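Local coordinates for protein aminofutalosine deaminase (Helicobacter pylori, PDB 7LKK) that deaminates aminofutalosine in the menaquinone pathway, a metal-dependent hydrolase reaction, and is bound here to iron and the inhibitor methylthio-coformycin, at residues F222-L226 and Q277-L281. Numbering follows the deposited sequence.
Sequences FLESL and QFASL. With MCF ((8R)-3-(5-S-methyl-5-thio-beta-D-ribofuranosyl)-3,6,7,8-tetrahydroimidazo[4,5-d][1,3]diazepin-8-ol), chain J.
Phe278 lies with one ring face against the backbone of Ser225 and Leu226 where two neighbouring loops meet at the ends of strands 218-222 and 269-275 of the TIM-type barrel of the amidohydrolase family. The flat ring suits a flat peptide: Leu226 N sits over the ring centre, 3.5 Å from Phe278 CZ. Phe278 CG, anti to its carbonyl carbon (chi1 -68°), stands beside the backbone N, which donates to Leu223 O at 3.1 Å (161°), joining the loops. On the buried side, packing is close and apolar: Leu223 CG lies over the Phe222 ring, and the small methyl of Ala279 touches both, its CB meeting Leu223 CD1 at 3.9 Å. The solvent side is at the CE1 edge of the partly exposed Phe278 ring, where exposed Leu226 lays its CB 3.7 Å from Phe278 CE1. On the active-site side a water accepts from Gln277 NE2 and donates to Glu224 O; the amide also reaches Lys309 O. Ser225 caps helix 226-234 through Glu228 N, while the Glu228 carboxylate takes the amides of Leu223 and Glu224. Glu224, extended beyond CG, leaves the interface for the inhibitor, whose N6 donates to Glu224 OE1 at 2.7 Å.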
loop_
_atom_site.group_PDB
_atom_site.type_symbol
_atom_site.label_atom_id
_atom_site.label_comp_id
_atom_site.label_asym_id
_atom_site.label_seq_id
_atom_site.Cartn_x
_atom_site.Cartn_y
_atom_site.Cartn_z
ATOM N N PHE A 222 -8.215 -17.534 -13.151
ATOM C CA PHE A 222 -7.796 -17.648 -14.544
ATOM C C PHE A 222 -6.459 -16.954 -14.751
ATOM O O PHE A 222 -6.336 -15.756 -14.480
ATOM C CB PHE A 222 -8.855 -17.055 -15.480
ATOM C CG PHE A 222 -8.595 -17.333 -16.928
ATOM C CD1 PHE A 222 -8.516 -18.636 -17.391
ATOM C CD2 PHE A 222 -8.423 -16.294 -17.828
ATOM C CE1 PHE A 222 -8.270 -18.898 -18.723
ATOM C CE2 PHE A 222 -8.179 -16.550 -19.162
ATOM C CZ PHE A 222 -8.102 -17.853 -19.610
ATOM N N LEU A 223 -5.477 -17.712 -15.242
ATOM C CA LEU A 223 -4.176 -17.200 -15.686
ATOM C C LEU A 223 -3.578 -16.227 -14.669
ATOM O O LEU A 223 -3.279 -15.065 -14.957
ATOM C CB LEU A 223 -4.294 -16.574 -17.081
ATOM C CG LEU A 223 -4.765 -17.569 -18.155
ATOM C CD1 LEU A 223 -4.653 -16.993 -19.559
ATOM C CD2 LEU A 223 -3.995 -18.878 -18.059
ATOM N N GLU A 224 -3.408 -16.743 -13.455
ATOM C CA GLU A 224 -2.882 -15.995 -12.325
ATOM C C GLU A 224 -1.358 -15.982 -12.272
ATOM O O GLU A 224 -0.783 -15.176 -11.533
ATOM C CB GLU A 224 -3.450 -16.586 -11.029
ATOM C CG GLU A 224 -3.153 -15.814 -9.764
ATOM C CD GLU A 224 -3.761 -16.470 -8.545
ATOM O OE1 GLU A 224 -4.364 -17.556 -8.690
ATOM O OE2 GLU A 224 -3.644 -15.900 -7.444
ATOM N N SER A 225 -0.690 -16.835 -13.044
ATOM C CA SER A 225 0.756 -16.950 -12.949
ATOM C C SER A 225 1.335 -17.290 -14.312
ATOM O O SER A 225 0.634 -17.762 -15.210
ATOM C CB SER A 225 1.170 -18.013 -11.928
ATOM O OG SER A 225 0.741 -19.303 -12.334
ATOM N N LEU A 226 2.639 -17.037 -14.450
ATOM C CA LEU A 226 3.361 -17.504 -15.626
ATOM C C LEU A 226 3.406 -19.026 -15.668
ATOM O O LEU A 226 3.355 -19.626 -16.748
ATOM C CB LEU A 226 4.776 -16.923 -15.637
ATOM C CG LEU A 226 5.695 -17.361 -16.780
ATOM C CD1 LEU A 226 5.046 -17.100 -18.132
ATOM C CD2 LEU A 226 7.047 -16.667 -16.683
ATOM N N GLN A 277 -3.895 -11.752 -14.884
ATOM C CA GLN A 277 -2.793 -10.882 -15.300
ATOM C C GLN A 277 -1.992 -11.457 -16.461
ATOM O O GLN A 277 -1.334 -10.695 -17.179
ATOM C CB GLN A 277 -1.833 -10.602 -14.144
ATOM C CG GLN A 277 -2.488 -10.323 -12.816
ATOM C CD GLN A 277 -2.602 -11.570 -11.981
ATOM O OE1 GLN A 277 -3.510 -12.375 -12.175
ATOM N NE2 GLN A 277 -1.662 -11.756 -11.063
ATOM N N PHE A 278 -2.018 -12.774 -16.657
ATOM C CA PHE A 278 -1.283 -13.409 -17.741
ATOM C C PHE A 278 -2.183 -13.803 -18.904
ATOM O O PHE A 278 -1.764 -14.582 -19.767
ATOM C CB PHE A 278 -0.510 -14.618 -17.213
ATOM C CG PHE A 278 0.619 -14.245 -16.297
ATOM C CD1 PHE A 278 1.904 -14.083 -16.789
ATOM C CD2 PHE A 278 0.391 -14.024 -14.950
ATOM C CE1 PHE A 278 2.942 -13.724 -15.949
ATOM C CE2 PHE A 278 1.423 -13.664 -14.107
ATOM C CZ PHE A 278 2.703 -13.519 -14.606
ATOM N N ALA A 279 -3.407 -13.287 -18.942
ATOM C CA ALA A 279 -4.269 -13.455 -20.100
ATOM C C ALA A 279 -3.888 -12.439 -21.167
ATOM O O ALA A 279 -3.828 -11.235 -20.897
ATOM C CB ALA A 279 -5.738 -13.289 -19.709
ATOM N N SER A 280 -3.615 -12.926 -22.374
ATOM C CA SER A 280 -3.320 -12.036 -23.483
ATOM C C SER A 280 -4.571 -11.250 -23.875
ATOM O O SER A 280 -5.678 -11.503 -23.391
ATOM C CB SER A 280 -2.801 -12.829 -24.681
ATOM O OG SER A 280 -3.838 -13.612 -25.244
ATOM N N LEU A 281 -4.380 -10.278 -24.770
ATOM C CA LEU A 281 -5.516 -9.508 -25.268
ATOM C C LEU A 281 -6.512 -10.407 -25.992
ATOM O O LEU A 281 -7.729 -10.248 -25.841
ATOM C CB LEU A 281 -5.033 -8.385 -26.186
ATOM C CG LEU A 281 -6.116 -7.461 -26.750
ATOM C CD1 LEU A 281 -6.922 -6.824 -25.628
ATOM C CD2 LEU A 281 -5.504 -6.397 -27.648
HETATM O O8 MCF J . -7.262 -16.969 -5.292
HETATM C C8 MCF J . -6.214 -17.086 -4.364
HETATM C C7 MCF J . -4.883 -17.436 -5.020
HETATM N N6 MCF J . -5.086 -18.253 -6.190
HETATM C C5 MCF J . -5.927 -19.426 -6.102
HETATM N N4 MCF J . -6.637 -19.884 -4.913
HETATM C C10 MCF J . -6.723 -19.404 -3.511
HETATM C C9 MCF J . -6.543 -18.066 -3.218
HETATM N N1 MCF J . -6.681 -17.922 -1.907
HETATM C C2 MCF J . -6.958 -19.103 -1.358
HETATM N N3 MCF J . -6.993 -20.003 -2.345
HETATM C C1S MCF J . -7.263 -21.455 -2.110
HETATM C C2S MCF J . -8.223 -22.089 -3.143
HETATM O O2S MCF J . -9.522 -21.871 -2.791
HETATM O O4S MCF J . -6.181 -22.127 -2.238
HETATM C C4S MCF J . -6.631 -23.623 -2.666
HETATM C C3S MCF J . -7.880 -23.570 -3.032
HETATM O O3S MCF J . -8.739 -24.213 -1.972
HETATM C C5S MCF J . -5.761 -24.101 -3.815
HETATM S S5S MCF J . -5.586 -25.906 -3.736
HETATM C C6S MCF J . -5.063 -26.526 -5.361
HETATM O O HOH W 1 -0.564 -13.933 -8.953
#